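Local structure of mannitol dehydrogenase (Pseudomonas fluorescens, 1LJ8) at residues A[56-61]-A[273-278]; A[202-207]-A[217-222]; A[333-338]-A[353-358]; A[409-414]-A[436-441]. The protein probably catalyses the NAD-dependent interconversion of mannitol and fructose, binding the dinucleotide in a Rossmann-type domain. One frame throughout, in Å; residues are numbered along the deposited sequence.

Overall arrangement
Contacts 1 and 2 belong to the Rossmann half of the chain, contacts 3 and 4 to the C-terminal helical half. Contact 2 is nested within the loop that contact 1 closes. Contacts 1 and 4 lie on opposite sides of the chain's centre, their centres about 46 Å apart. No two contacts share an element. Contact 1, partly buried, sets a proline over a tryptophan ring, with a water joining its polar atoms. The other three bury most or all of their touching residues: contacts 2 and 3 pair nearly antiparallel helices, the former mainly aliphatic, the latter with a salt bridge, whereas contact 4 presses one valine against the C-terminal part of a helix.

Contact 1: A[56-61]-A[273-278]; sequences LDWSIC and GRPAWE
Trp-58 and Pro-275 mark the nearest backbone approach, CA to CA 6.4 Å, where segment 56-61, with strand 59-64 beginning in it, passes loop 273-278. The indole of Trp-58 does nearly all the touching. Its CG lies beside the backbone N and anti to the carbonyl carbon (chi1 -73°), which swings the ring against the loop. Pro-275 comes in over one face: its CG is 3.7 Å from the centroid of the Trp-58 five-membered ring, 25° off the normal, a CH-pi contact. Above that same face runs the main chain, with Pro-275 N 3.6 Å over the middle of the indole plane. Farther along the benzo ring, Trp-58 CZ2 comes within 3.3 Å of Arg-274 N. Pro-275 CG also sits 3.4 Å above the plane of the Trp-277 ring, towards its rim, so Pro-275 touches two indoles. One water takes the N-H of Trp-58 NE1 (3.1 Å) and donates to Arg-274 O (3.1 Å). Arg-274 turns its side chain off towards Glu-278, gripping the carboxylate end-on with NH1 and NH2, while Asp-268 pairs with its NE. Were Trp-58 an alanine, Pro-275 would probably lose the ring it rests on and the water its indole donor. Trp-58 also packs on Ile-29 and Ile-126 and meets Arg-125 in a cation-pi contact. This proline-on-tryptophan CH-pi contact fastens the loop between strands 263-266 and 283-284 to the entry of strand 59-64, in the mixed, largely parallel sheet of the Rossmann domain.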
loop_
_atom_site.group_PDB
_atom_site.type_symbol
_atom_site.label_atom_id
_atom_site.label_comp_id
_atom_site.label_asym_id
_atom_site.label_seq_id
_atom_site.Cartn_x
_atom_site.Cartn_y
_atom_site.Cartn_z
ATOM N N LEU A 56 -25.971 -5.457 2.623
ATOM C CA LEU A 56 -25.782 -5.591 4.065
ATOM C C LEU A 56 -25.185 -6.953 4.406
ATOM O O LEU A 56 -24.782 -7.196 5.562
ATOM C CB LEU A 56 -27.101 -5.426 4.810
ATOM C CG LEU A 56 -27.846 -4.113 4.570
ATOM C CD1 LEU A 56 -29.114 -4.060 5.425
ATOM C CD2 LEU A 56 -26.987 -2.972 4.942
ATOM N N ASP A 57 -25.116 -7.827 3.401
ATOM C CA ASP A 57 -24.547 -9.147 3.584
ATOM C C ASP A 57 -23.077 -9.189 3.157
ATOM O O ASP A 57 -22.475 -10.279 3.006
ATOM C CB ASP A 57 -25.363 -10.192 2.817
ATOM C CG ASP A 57 -25.393 -9.950 1.333
ATOM O OD1 ASP A 57 -25.601 -8.785 0.894
ATOM O OD2 ASP A 57 -25.238 -10.950 0.602
ATOM N N TRP A 58 -22.495 -8.000 3.012
ATOM C CA TRP A 58 -21.082 -7.893 2.613
ATOM C C TRP A 58 -20.216 -7.209 3.681
ATOM O O TRP A 58 -19.259 -6.486 3.382
ATOM C CB TRP A 58 -20.964 -7.154 1.274
ATOM C CG TRP A 58 -21.430 -8.043 0.126
ATOM C CD1 TRP A 58 -22.621 -7.956 -0.565
ATOM C CD2 TRP A 58 -20.694 -9.096 -0.481
ATOM N NE1 TRP A 58 -22.651 -8.908 -1.581
ATOM C CE2 TRP A 58 -21.478 -9.609 -1.551
ATOM C CE3 TRP A 58 -19.434 -9.661 -0.236
ATOM C CZ2 TRP A 58 -21.034 -10.673 -2.388
ATOM C CZ3 TRP A 58 -18.989 -10.723 -1.067
ATOM C CH2 TRP A 58 -19.799 -11.215 -2.138
ATOM N N SER A 59 -20.579 -7.444 4.940
ATOM C CA SER A 59 -19.776 -6.914 6.041
ATOM C C SER A 59 -18.382 -7.520 5.985
ATOM O O SER A 59 -18.172 -8.607 5.456
ATOM C CB SER A 59 -20.407 -7.292 7.394
ATOM O OG SER A 59 -19.701 -6.660 8.472
ATOM N N ILE A 60 -17.419 -6.810 6.564
ATOM C CA ILE A 60 -16.035 -7.252 6.563
ATOM C C ILE A 60 -15.582 -7.836 7.903
ATOM O O ILE A 60 -15.850 -7.267 8.974
ATOM C CB ILE A 60 -15.129 -6.041 6.255
ATOM C CG1 ILE A 60 -15.421 -5.539 4.834
ATOM C CG2 ILE A 60 -13.613 -6.398 6.419
ATOM C CD1 ILE A 60 -15.051 -3.982 4.690
ATOM N N CYS A 61 -14.920 -8.991 7.840
ATOM C CA CYS A 61 -14.298 -9.578 9.033
ATOM C C CYS A 61 -12.799 -9.306 8.832
ATOM O O CYS A 61 -12.165 -9.837 7.886
ATOM C CB CYS A 61 -14.535 -11.107 9.118
ATOM S SG CYS A 61 -13.787 -11.753 10.680
ATOM N N GLY A 273 -19.367 -13.936 -6.518
ATOM C CA GLY A 273 -20.115 -12.714 -6.249
ATOM C C GLY A 273 -19.337 -11.559 -5.636
ATOM O O GLY A 273 -18.166 -11.700 -5.278
ATOM N N ARG A 274 -19.988 -10.400 -5.530
ATOM C CA ARG A 274 -19.312 -9.251 -4.950
ATOM C C ARG A 274 -20.376 -8.232 -4.671
ATOM O O ARG A 274 -21.488 -8.337 -5.225
ATOM C CB ARG A 274 -18.324 -8.642 -5.971
ATOM C CG ARG A 274 -19.029 -8.195 -7.321
ATOM C CD ARG A 274 -18.134 -7.206 -8.118
ATOM N NE ARG A 274 -18.643 -6.839 -9.454
ATOM C CZ ARG A 274 -19.559 -5.891 -9.686
ATOM N NH1 ARG A 274 -20.109 -5.194 -8.661
ATOM N NH2 ARG A 274 -19.893 -5.592 -10.950
ATOM N N PRO A 275 -20.070 -7.241 -3.816
ATOM C CA PRO A 275 -21.052 -6.174 -3.523
ATOM C C PRO A 275 -21.220 -5.360 -4.828
ATOM O O PRO A 275 -20.284 -5.273 -5.652
ATOM C CB PRO A 275 -20.353 -5.295 -2.470
ATOM C CG PRO A 275 -19.255 -6.236 -1.849
ATOM C CD PRO A 275 -18.829 -7.103 -3.032
ATOM N N ALA A 276 -22.381 -4.720 -4.977
ATOM C CA ALA A 276 -22.665 -3.841 -6.123
ATOM C C ALA A 276 -21.952 -2.474 -5.929
ATOM O O ALA A 276 -22.585 -1.406 -5.900
ATOM C CB ALA A 276 -24.197 -3.644 -6.237
ATOM N N TRP A 277 -20.635 -2.508 -5.796
ATOM C CA TRP A 277 -19.845 -1.287 -5.559
ATOM C C TRP A 277 -20.010 -0.222 -6.655
ATOM O O TRP A 277 -19.768 0.965 -6.412
ATOM C CB TRP A 277 -18.349 -1.648 -5.443
ATOM C CG TRP A 277 -17.948 -2.332 -4.132
ATOM C CD1 TRP A 277 -18.203 -1.903 -2.839
ATOM C CD2 TRP A 277 -17.108 -3.495 -4.008
ATOM N NE1 TRP A 277 -17.552 -2.751 -1.928
ATOM C CE2 TRP A 277 -16.884 -3.719 -2.624
ATOM C CE3 TRP A 277 -16.524 -4.372 -4.943
ATOM C CZ2 TRP A 277 -16.101 -4.793 -2.147
ATOM C CZ3 TRP A 277 -15.748 -5.436 -4.465
ATOM C CH2 TRP A 277 -15.552 -5.634 -3.077
ATOM N N GLU A 278 -20.419 -0.633 -7.855
ATOM C CA GLU A 278 -20.542 0.387 -8.903
ATOM C C GLU A 278 -21.635 1.391 -8.555
ATOM O O GLU A 278 -21.625 2.499 -9.096
ATOM C CB GLU A 278 -20.825 -0.225 -10.306
ATOM C CG GLU A 278 -22.072 -1.104 -10.406
ATOM C CD GLU A 278 -21.766 -2.595 -10.097
ATOM O OE1 GLU A 278 -21.514 -2.923 -8.913
ATOM O OE2 GLU A 278 -21.752 -3.426 -11.069
HETATM O O HOH W 1 -24.330 -8.906 -4.242
#

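Contact 2: A[202-207]-A[217-222]; sequences ALLAFA and WIKAHV
Ile-218 points toward the neighbouring helix and fits against three of its residues, Leu-203, Leu-204 and Ala-207. Each is met differently. Leu-204 and Ile-218 slide past one another in opposite directions, so that Leu-204 CD2 rests 3.7 Å from Ile-218 CG2. Leu-203 instead lies across the isoleucine at about a right angle and reaches the same methyl with its CD2, at 4.1 Å. The other branch of Ile-218 has CG1 beside the backbone N (chi1 -71°), which carries CD1 to the methyl of Ala-207, 3.9 Å from Ala-207 CB. Thus CG2 serves both leucines and CD1 the alanine. Leu-204 has a second neighbour in Lys-219, which it crosses at about a right angle: Leu-204 CD2 is 3.7 Å from Lys-219 N and 3.9 Å from Lys-219 CB. Beyond CG the lysine chain runs out extended and away from segment 202-207, so Lys-219 takes part through its backbone N and the first carbons of its side chain. No hydrogen bond spans the two segments. Phe-224, in the loop after the second helix, touches both Leu-203 and Ile-218, while Ile-169 and Cys-170 of helix 165-178 lie against Leu-203. The short helical segments are nearly antiparallel, 153° between their N-to-C directions, with their axes 10.2 Å apart. Helices 195-210 and 212-221, joined by a very short link, form an alpha-alpha hairpin in the Rossmann-type part of the chain.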
loop_
_atom_site.group_PDB
_atom_site.type_symbol
_atom_site.label_atom_id
_atom_site.label_comp_id
_atom_site.label_asym_id
_atom_site.label_seq_id
_atom_site.Cartn_x
_atom_site.Cartn_y
_atom_site.Cartn_z
ATOM N N ALA A 202 1.923 -15.803 -7.127
ATOM C CA ALA A 202 2.425 -16.198 -5.838
ATOM C C ALA A 202 1.636 -17.355 -5.233
ATOM O O ALA A 202 2.249 -18.342 -4.767
ATOM C CB ALA A 202 2.406 -14.990 -4.897
ATOM N N LEU A 203 0.297 -17.234 -5.203
ATOM C CA LEU A 203 -0.515 -18.304 -4.611
ATOM C C LEU A 203 -0.340 -19.605 -5.372
ATOM O O LEU A 203 -0.187 -20.668 -4.749
ATOM C CB LEU A 203 -1.982 -17.915 -4.534
ATOM C CG LEU A 203 -2.860 -18.937 -3.797
ATOM C CD1 LEU A 203 -2.409 -19.188 -2.341
ATOM C CD2 LEU A 203 -4.286 -18.414 -3.857
ATOM N N LEU A 204 -0.302 -19.535 -6.704
ATOM C CA LEU A 204 -0.120 -20.758 -7.491
ATOM C C LEU A 204 1.243 -21.366 -7.263
ATOM O O LEU A 204 1.355 -22.603 -7.141
ATOM C CB LEU A 204 -0.317 -20.490 -8.998
ATOM C CG LEU A 204 -1.761 -20.171 -9.409
ATOM C CD1 LEU A 204 -1.782 -19.979 -10.958
ATOM C CD2 LEU A 204 -2.729 -21.302 -9.007
ATOM N N ALA A 205 2.285 -20.542 -7.194
ATOM C CA ALA A 205 3.642 -21.063 -6.969
ATOM C C ALA A 205 3.705 -21.759 -5.608
ATOM O O ALA A 205 4.292 -22.852 -5.446
ATOM C CB ALA A 205 4.642 -19.961 -7.008
ATOM N N PHE A 206 3.064 -21.141 -4.626
ATOM C CA PHE A 206 3.043 -21.726 -3.294
ATOM C C PHE A 206 2.259 -23.046 -3.304
ATOM O O PHE A 206 2.710 -24.034 -2.748
ATOM C CB PHE A 206 2.393 -20.742 -2.304
ATOM C CG PHE A 206 2.370 -21.253 -0.894
ATOM C CD1 PHE A 206 3.460 -21.052 -0.046
ATOM C CD2 PHE A 206 1.257 -21.913 -0.422
ATOM C CE1 PHE A 206 3.427 -21.517 1.273
ATOM C CE2 PHE A 206 1.209 -22.380 0.901
ATOM C CZ PHE A 206 2.284 -22.181 1.733
ATOM N N ALA A 207 1.092 -23.052 -3.924
ATOM C CA ALA A 207 0.262 -24.240 -3.980
ATOM C C ALA A 207 1.011 -25.388 -4.672
ATOM O O ALA A 207 0.895 -26.548 -4.255
ATOM C CB ALA A 207 -1.045 -23.949 -4.700
ATOM N N TRP A 217 -6.486 -27.007 -9.024
ATOM C CA TRP A 217 -7.823 -26.654 -8.633
ATOM C C TRP A 217 -7.911 -25.136 -8.417
ATOM O O TRP A 217 -8.914 -24.505 -8.791
ATOM C CB TRP A 217 -8.226 -27.352 -7.339
ATOM C CG TRP A 217 -9.656 -27.091 -6.969
ATOM C CD1 TRP A 217 -10.764 -27.797 -7.357
ATOM C CD2 TRP A 217 -10.122 -26.067 -6.096
ATOM N NE1 TRP A 217 -11.890 -27.274 -6.769
ATOM C CE2 TRP A 217 -11.520 -26.208 -5.989
ATOM C CE3 TRP A 217 -9.484 -25.040 -5.383
ATOM C CZ2 TRP A 217 -12.307 -25.352 -5.189
ATOM C CZ3 TRP A 217 -10.272 -24.194 -4.586
ATOM C CH2 TRP A 217 -11.658 -24.357 -4.500
ATOM N N ILE A 218 -6.881 -24.557 -7.808
ATOM C CA ILE A 218 -6.909 -23.115 -7.550
ATOM C C ILE A 218 -6.883 -22.346 -8.872
ATOM O O ILE A 218 -7.642 -21.383 -9.076
ATOM C CB ILE A 218 -5.716 -22.701 -6.644
ATOM C CG1 ILE A 218 -5.976 -23.234 -5.227
ATOM C CG2 ILE A 218 -5.526 -21.116 -6.631
ATOM C CD1 ILE A 218 -4.823 -22.977 -4.277
ATOM N N LYS A 219 -6.017 -22.786 -9.776
ATOM C CA LYS A 219 -5.892 -22.143 -11.077
ATOM C C LYS A 219 -7.237 -22.117 -11.790
ATOM O O LYS A 219 -7.604 -21.112 -12.432
ATOM C CB LYS A 219 -4.823 -22.866 -11.898
ATOM C CG LYS A 219 -4.446 -22.178 -13.176
ATOM C CD LYS A 219 -3.324 -22.952 -13.864
ATOM C CE LYS A 219 -2.908 -22.264 -15.161
ATOM N NZ LYS A 219 -1.545 -22.726 -15.563
ATOM N N ALA A 220 -8.012 -23.181 -11.630
ATOM C CA ALA A 220 -9.313 -23.257 -12.281
ATOM C C ALA A 220 -10.520 -22.686 -11.524
ATOM O O ALA A 220 -11.550 -22.414 -12.134
ATOM C CB ALA A 220 -9.607 -24.736 -12.668
ATOM N N HIS A 221 -10.416 -22.475 -10.213
ATOM C CA HIS A 221 -11.592 -22.030 -9.457
ATOM C C HIS A 221 -11.506 -20.666 -8.760
ATOM O O HIS A 221 -12.529 -20.107 -8.354
ATOM C CB HIS A 221 -11.952 -23.094 -8.388
ATOM C CG HIS A 221 -12.310 -24.432 -8.981
ATOM N ND1 HIS A 221 -13.608 -24.818 -9.240
ATOM C CD2 HIS A 221 -11.526 -25.453 -9.408
ATOM C CE1 HIS A 221 -13.608 -26.021 -9.796
ATOM N NE2 HIS A 221 -12.359 -26.428 -9.910
ATOM N N VAL A 222 -10.296 -20.147 -8.603
ATOM C CA VAL A 222 -10.134 -18.851 -7.917
ATOM C C VAL A 222 -9.800 -17.728 -8.935
ATOM O O VAL A 222 -9.037 -17.958 -9.885
ATOM C CB VAL A 222 -8.968 -18.964 -6.884
ATOM C CG1 VAL A 222 -8.791 -17.636 -6.135
ATOM C CG2 VAL A 222 -9.278 -20.081 -5.859
#

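Contact 3: A[333-338]-A[353-358]; sequences AYMDLD and DYKQTL
Met-335, modelled as selenomethionine, and Lys-355 lie along each other where segments 333-338 and 353-358, of helices 325-339 and 351-362, run nearly antiparallel, their axes at 160° and 11.3 Å apart. This is the tight part. The two side chains slide past each other in opposite directions: Met-335 CE sits 3.8 Å from Lys-355 CB, and Met-335 CB lies 3.9 Å from Lys-355 CD. Selenium then bridges to the next turn, with Met-335 SE 4.0 Å from Leu-358 CD1. Ser-302 and Leu-299 of helix 289-313 touch Met-335 and Leu-358 respectively. The more open flank belongs to Asp-336, which is partly exposed and gives the salt bridge of the contact. A bend at chi3 (-78°) turns the end of Lys-355 towards it, and Lys-355 NZ donates to Asp-336 OD1 at 2.7 Å. The ammonium meets that oxygen from the anti side, 28° out of the carboxylate plane. A second hold on the ammonium comes from Thr-340 OG1, which also bonds Met-335 O. With a leucine in place of Lys-355, the Asp-336 carboxylate would probably be left without its positive mate and Thr-340 OG1 without its ammonium partner. The chemistry is divided within one residue: the methylenes of Lys-355 pack as part of the apolar layer, while its charge is spent on Asp-336 and Thr-340. Pairing with the carboxylate probably favours the charged form of this largely buried lysine.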
loop_
_atom_site.group_PDB
_atom_site.type_symbol
_atom_site.label_atom_id
_atom_site.label_comp_id
_atom_site.label_asym_id
_atom_site.label_seq_id
_atom_site.Cartn_x
_atom_site.Cartn_y
_atom_site.Cartn_z
ATOM N N ALA A 333 9.981 17.020 -13.357
ATOM C CA ALA A 333 10.965 16.537 -14.339
ATOM C C ALA A 333 10.976 14.996 -14.350
ATOM O O ALA A 333 11.026 14.364 -15.396
ATOM C CB ALA A 333 12.361 17.065 -13.994
ATOM N N TYR A 334 10.958 14.391 -13.162
ATOM C CA TYR A 334 10.931 12.938 -13.083
ATOM C C TYR A 334 9.678 12.388 -13.780
ATOM O O TYR A 334 9.771 11.445 -14.614
ATOM C CB TYR A 334 10.975 12.488 -11.599
ATOM C CG TYR A 334 10.884 10.998 -11.417
ATOM C CD1 TYR A 334 11.983 10.181 -11.676
ATOM C CD2 TYR A 334 9.702 10.396 -10.971
ATOM C CE1 TYR A 334 11.918 8.811 -11.512
ATOM C CE2 TYR A 334 9.641 8.993 -10.770
ATOM C CZ TYR A 334 10.762 8.221 -11.052
ATOM O OH TYR A 334 10.777 6.850 -10.904
HETATM N N MSE A 335 8.501 12.961 -13.475
HETATM C CA MSE A 335 7.234 12.496 -14.085
HETATM C C MSE A 335 7.219 12.737 -15.614
HETATM O O MSE A 335 6.869 11.849 -16.397
HETATM C CB MSE A 335 6.021 13.235 -13.496
HETATM C CG MSE A 335 5.727 12.843 -12.073
HETATM SE SE MSE A 335 3.950 13.444 -11.536
HETATM C CE MSE A 335 4.159 15.359 -11.783
ATOM N N ASP A 336 7.593 13.945 -16.018
ATOM C CA ASP A 336 7.532 14.287 -17.441
ATOM C C ASP A 336 8.582 13.660 -18.330
ATOM O O ASP A 336 8.266 13.206 -19.434
ATOM C CB ASP A 336 7.629 15.810 -17.659
ATOM C CG ASP A 336 6.467 16.574 -17.071
ATOM O OD1 ASP A 336 5.378 16.012 -16.851
ATOM O OD2 ASP A 336 6.632 17.782 -16.814
ATOM N N LEU A 337 9.826 13.610 -17.856
ATOM C CA LEU A 337 10.906 13.114 -18.712
ATOM C C LEU A 337 11.281 11.658 -18.540
ATOM O O LEU A 337 11.729 11.005 -19.486
ATOM C CB LEU A 337 12.157 13.943 -18.483
ATOM C CG LEU A 337 11.967 15.463 -18.603
ATOM C CD1 LEU A 337 13.231 16.162 -18.124
ATOM C CD2 LEU A 337 11.649 15.820 -20.069
ATOM N N ASP A 338 11.080 11.127 -17.331
ATOM C CA ASP A 338 11.496 9.749 -17.091
ATOM C C ASP A 338 10.376 8.738 -17.136
ATOM O O ASP A 338 10.518 7.702 -17.789
ATOM C CB ASP A 338 12.255 9.646 -15.740
ATOM C CG ASP A 338 13.498 10.564 -15.688
ATOM O OD1 ASP A 338 14.103 10.781 -16.774
ATOM O OD2 ASP A 338 13.877 11.056 -14.583
ATOM N N ASP A 353 -3.056 16.433 -17.366
ATOM C CA ASP A 353 -3.953 16.852 -16.299
ATOM C C ASP A 353 -3.787 15.921 -15.099
ATOM O O ASP A 353 -3.833 16.362 -13.963
ATOM C CB ASP A 353 -5.435 16.793 -16.761
ATOM C CG ASP A 353 -5.775 17.838 -17.858
ATOM O OD1 ASP A 353 -5.076 18.852 -17.953
ATOM O OD2 ASP A 353 -6.738 17.615 -18.617
ATOM N N TYR A 354 -3.634 14.628 -15.350
ATOM C CA TYR A 354 -3.457 13.683 -14.221
ATOM C C TYR A 354 -2.216 14.047 -13.386
ATOM O O TYR A 354 -2.278 14.094 -12.150
ATOM C CB TYR A 354 -3.332 12.261 -14.760
ATOM C CG TYR A 354 -3.100 11.225 -13.663
ATOM C CD1 TYR A 354 -4.143 10.809 -12.834
ATOM C CD2 TYR A 354 -1.836 10.687 -13.465
ATOM C CE1 TYR A 354 -3.921 9.855 -11.813
ATOM C CE2 TYR A 354 -1.590 9.738 -12.440
ATOM C CZ TYR A 354 -2.630 9.335 -11.637
ATOM O OH TYR A 354 -2.366 8.391 -10.660
ATOM N N LYS A 355 -1.088 14.324 -14.045
ATOM C CA LYS A 355 0.123 14.694 -13.313
ATOM C C LYS A 355 -0.099 15.978 -12.509
ATOM O O LYS A 355 0.386 16.112 -11.387
ATOM C CB LYS A 355 1.333 14.829 -14.266
ATOM C CG LYS A 355 1.792 13.490 -14.838
ATOM C CD LYS A 355 2.969 13.675 -15.816
ATOM C CE LYS A 355 2.494 14.186 -17.208
ATOM N NZ LYS A 355 3.685 14.353 -18.071
ATOM N N GLN A 356 -0.848 16.936 -13.058
ATOM C CA GLN A 356 -1.144 18.119 -12.266
ATOM C C GLN A 356 -2.001 17.762 -11.027
ATOM O O GLN A 356 -1.771 18.308 -9.950
ATOM C CB GLN A 356 -1.868 19.206 -13.108
ATOM C CG GLN A 356 -2.142 20.511 -12.294
ATOM C CD GLN A 356 -0.891 21.177 -11.722
ATOM O OE1 GLN A 356 0.088 21.363 -12.433
ATOM N NE2 GLN A 356 -0.913 21.523 -10.437
ATOM N N THR A 357 -2.951 16.838 -11.158
ATOM C CA THR A 357 -3.737 16.498 -9.973
ATOM C C THR A 357 -2.837 15.841 -8.903
ATOM O O THR A 357 -3.118 15.976 -7.718
ATOM C CB THR A 357 -4.941 15.599 -10.296
ATOM O OG1 THR A 357 -4.498 14.327 -10.792
ATOM C CG2 THR A 357 -5.864 16.275 -11.334
ATOM N N LEU A 358 -1.741 15.169 -9.301
ATOM C CA LEU A 358 -0.859 14.573 -8.278
ATOM C C LEU A 358 -0.175 15.694 -7.526
ATOM O O LEU A 358 -0.041 15.656 -6.291
ATOM C CB LEU A 358 0.179 13.620 -8.919
ATOM C CG LEU A 358 -0.466 12.427 -9.641
ATOM C CD1 LEU A 358 0.655 11.557 -10.205
ATOM C CD2 LEU A 358 -1.364 11.606 -8.714
#

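Contact 4: A[409-414]-A[436-441]; sequences AWALYL and GLVSDD
Two residues ahead of Val-438, which carries the contact with Ala-411 and Leu-414, sits the carbonyl oxygen of Gly-436, gripped twice by Ser-439: Ser-439 N bonds Gly-436 O at 3.3 Å and Ser-439 OG bonds it at 3.1 Å. The hydroxyl stands 15° from the carbonyl plane. These bonds tie the turn leaving helix 431-437, from which Val-438 points at the other segment. Both its methyls are used. Val-438 CG1 lies anti to the carbonyl carbon (chi1 -55°) and rests against Ala-411 O at 3.6 Å, with no hydrogen bond across the segments. Val-438 CG2 bears on Leu-414 CB at 3.9 Å. Leu-414 in turn lays its CD1 over the centre of the Trp-410 ring, 3.6 Å above the plane, so the valine backs a leucine that lies over an indole face. Polar links run beside this apolar patch, from Gln-435 NE2 to Leu-414 O and from Lys-415 NZ to Val-438 O. The C-terminal part of helix 401-413 and Leu-414 are thus joined to the exit of helix 431-437, while Leu-448 of helix 444-448 touches both Ala-411 and Leu-437, and helix 463-488 brings Phe-469 and Tyr-473 against Ala-411.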
loop_
_atom_site.group_PDB
_atom_site.type_symbol
_atom_site.label_atom_id
_atom_site.label_comp_id
_atom_site.label_asym_id
_atom_site.label_seq_id
_atom_site.Cartn_x
_atom_site.Cartn_y
_atom_site.Cartn_z
ATOM N N ALA A 409 19.612 8.990 -2.567
ATOM C CA ALA A 409 18.960 9.641 -1.400
ATOM C C ALA A 409 18.624 8.563 -0.368
ATOM O O ALA A 409 18.825 8.746 0.839
ATOM C CB ALA A 409 17.663 10.377 -1.839
ATOM N N TRP A 410 18.071 7.447 -0.840
ATOM C CA TRP A 410 17.748 6.343 0.087
ATOM C C TRP A 410 19.029 5.850 0.778
ATOM O O TRP A 410 19.030 5.602 2.001
ATOM C CB TRP A 410 17.111 5.154 -0.674
ATOM C CG TRP A 410 16.657 4.038 0.226
ATOM C CD1 TRP A 410 15.773 4.154 1.278
ATOM C CD2 TRP A 410 16.984 2.635 0.130
ATOM N NE1 TRP A 410 15.522 2.903 1.822
ATOM C CE2 TRP A 410 16.247 1.961 1.146
ATOM C CE3 TRP A 410 17.808 1.889 -0.709
ATOM C CZ2 TRP A 410 16.321 0.568 1.342
ATOM C CZ3 TRP A 410 17.890 0.487 -0.520
ATOM C CH2 TRP A 410 17.142 -0.150 0.509
ATOM N N ALA A 411 20.118 5.715 0.005
ATOM C CA ALA A 411 21.368 5.225 0.572
ATOM C C ALA A 411 21.860 6.118 1.706
ATOM O O ALA A 411 22.261 5.621 2.788
ATOM C CB ALA A 411 22.488 5.100 -0.531
ATOM N N LEU A 412 21.816 7.420 1.478
ATOM C CA LEU A 412 22.305 8.359 2.502
ATOM C C LEU A 412 21.322 8.389 3.667
ATOM O O LEU A 412 21.725 8.410 4.821
ATOM C CB LEU A 412 22.484 9.763 1.919
ATOM C CG LEU A 412 23.120 10.802 2.890
ATOM C CD1 LEU A 412 24.476 10.318 3.402
ATOM C CD2 LEU A 412 23.304 12.114 2.209
ATOM N N TYR A 413 20.040 8.337 3.344
ATOM C CA TYR A 413 18.968 8.332 4.353
ATOM C C TYR A 413 19.138 7.141 5.317
ATOM O O TYR A 413 18.857 7.261 6.524
ATOM C CB TYR A 413 17.635 8.252 3.613
ATOM C CG TYR A 413 16.519 7.639 4.419
ATOM C CD1 TYR A 413 15.669 8.443 5.186
ATOM C CD2 TYR A 413 16.278 6.259 4.376
ATOM C CE1 TYR A 413 14.609 7.889 5.881
ATOM C CE2 TYR A 413 15.184 5.683 5.085
ATOM C CZ TYR A 413 14.369 6.511 5.822
ATOM O OH TYR A 413 13.286 5.985 6.522
ATOM N N LEU A 414 19.589 5.994 4.804
ATOM C CA LEU A 414 19.776 4.802 5.654
ATOM C C LEU A 414 20.811 4.995 6.777
ATOM O O LEU A 414 20.879 4.187 7.717
ATOM C CB LEU A 414 20.187 3.596 4.815
ATOM C CG LEU A 414 19.033 3.053 3.954
ATOM C CD1 LEU A 414 19.562 2.079 2.883
ATOM C CD2 LEU A 414 17.987 2.362 4.860
ATOM N N GLY A 436 23.321 -1.992 7.093
ATOM C CA GLY A 436 24.605 -2.660 6.948
ATOM C C GLY A 436 25.270 -2.348 5.612
ATOM O O GLY A 436 26.477 -2.137 5.551
ATOM N N LEU A 437 24.472 -2.287 4.540
ATOM C CA LEU A 437 24.970 -2.024 3.189
ATOM C C LEU A 437 25.615 -0.639 3.046
ATOM O O LEU A 437 26.375 -0.409 2.094
ATOM C CB LEU A 437 23.811 -2.105 2.179
ATOM C CG LEU A 437 22.936 -3.365 2.185
ATOM C CD1 LEU A 437 21.632 -3.132 1.413
ATOM C CD2 LEU A 437 23.748 -4.515 1.574
ATOM N N VAL A 438 25.291 0.292 3.940
ATOM C CA VAL A 438 25.869 1.630 3.821
ATOM C C VAL A 438 26.848 2.016 4.935
ATOM O O VAL A 438 27.105 3.187 5.166
ATOM C CB VAL A 438 24.752 2.709 3.706
ATOM C CG1 VAL A 438 23.832 2.361 2.562
ATOM C CG2 VAL A 438 23.951 2.810 5.009
ATOM N N SER A 439 27.422 1.017 5.591
ATOM C CA SER A 439 28.371 1.270 6.670
ATOM C C SER A 439 29.732 1.816 6.164
ATOM O O SER A 439 30.467 2.478 6.906
ATOM C CB SER A 439 28.563 -0.016 7.473
ATOM O OG SER A 439 29.180 -1.007 6.684
ATOM N N ASP A 440 30.044 1.579 4.898
ATOM C CA ASP A 440 31.305 2.048 4.310
ATOM C C ASP A 440 30.978 2.822 3.028
ATOM O O ASP A 440 30.562 2.203 2.039
ATOM C CB ASP A 440 32.160 0.832 3.968
ATOM C CG ASP A 440 33.593 1.192 3.599
ATOM O OD1 ASP A 440 33.827 2.076 2.734
ATOM O OD2 ASP A 440 34.491 0.552 4.175
ATOM N N ASP A 441 31.173 4.145 3.035
ATOM C CA ASP A 441 30.856 4.977 1.863
ATOM C C ASP A 441 31.488 4.456 0.588
ATOM O O ASP A 441 30.856 4.447 -0.476
ATOM C CB ASP A 441 31.341 6.426 2.024
ATOM C CG ASP A 441 30.295 7.364 2.629
ATOM O OD1 ASP A 441 30.556 8.577 2.587
ATOM O OD2 ASP A 441 29.243 6.926 3.144
#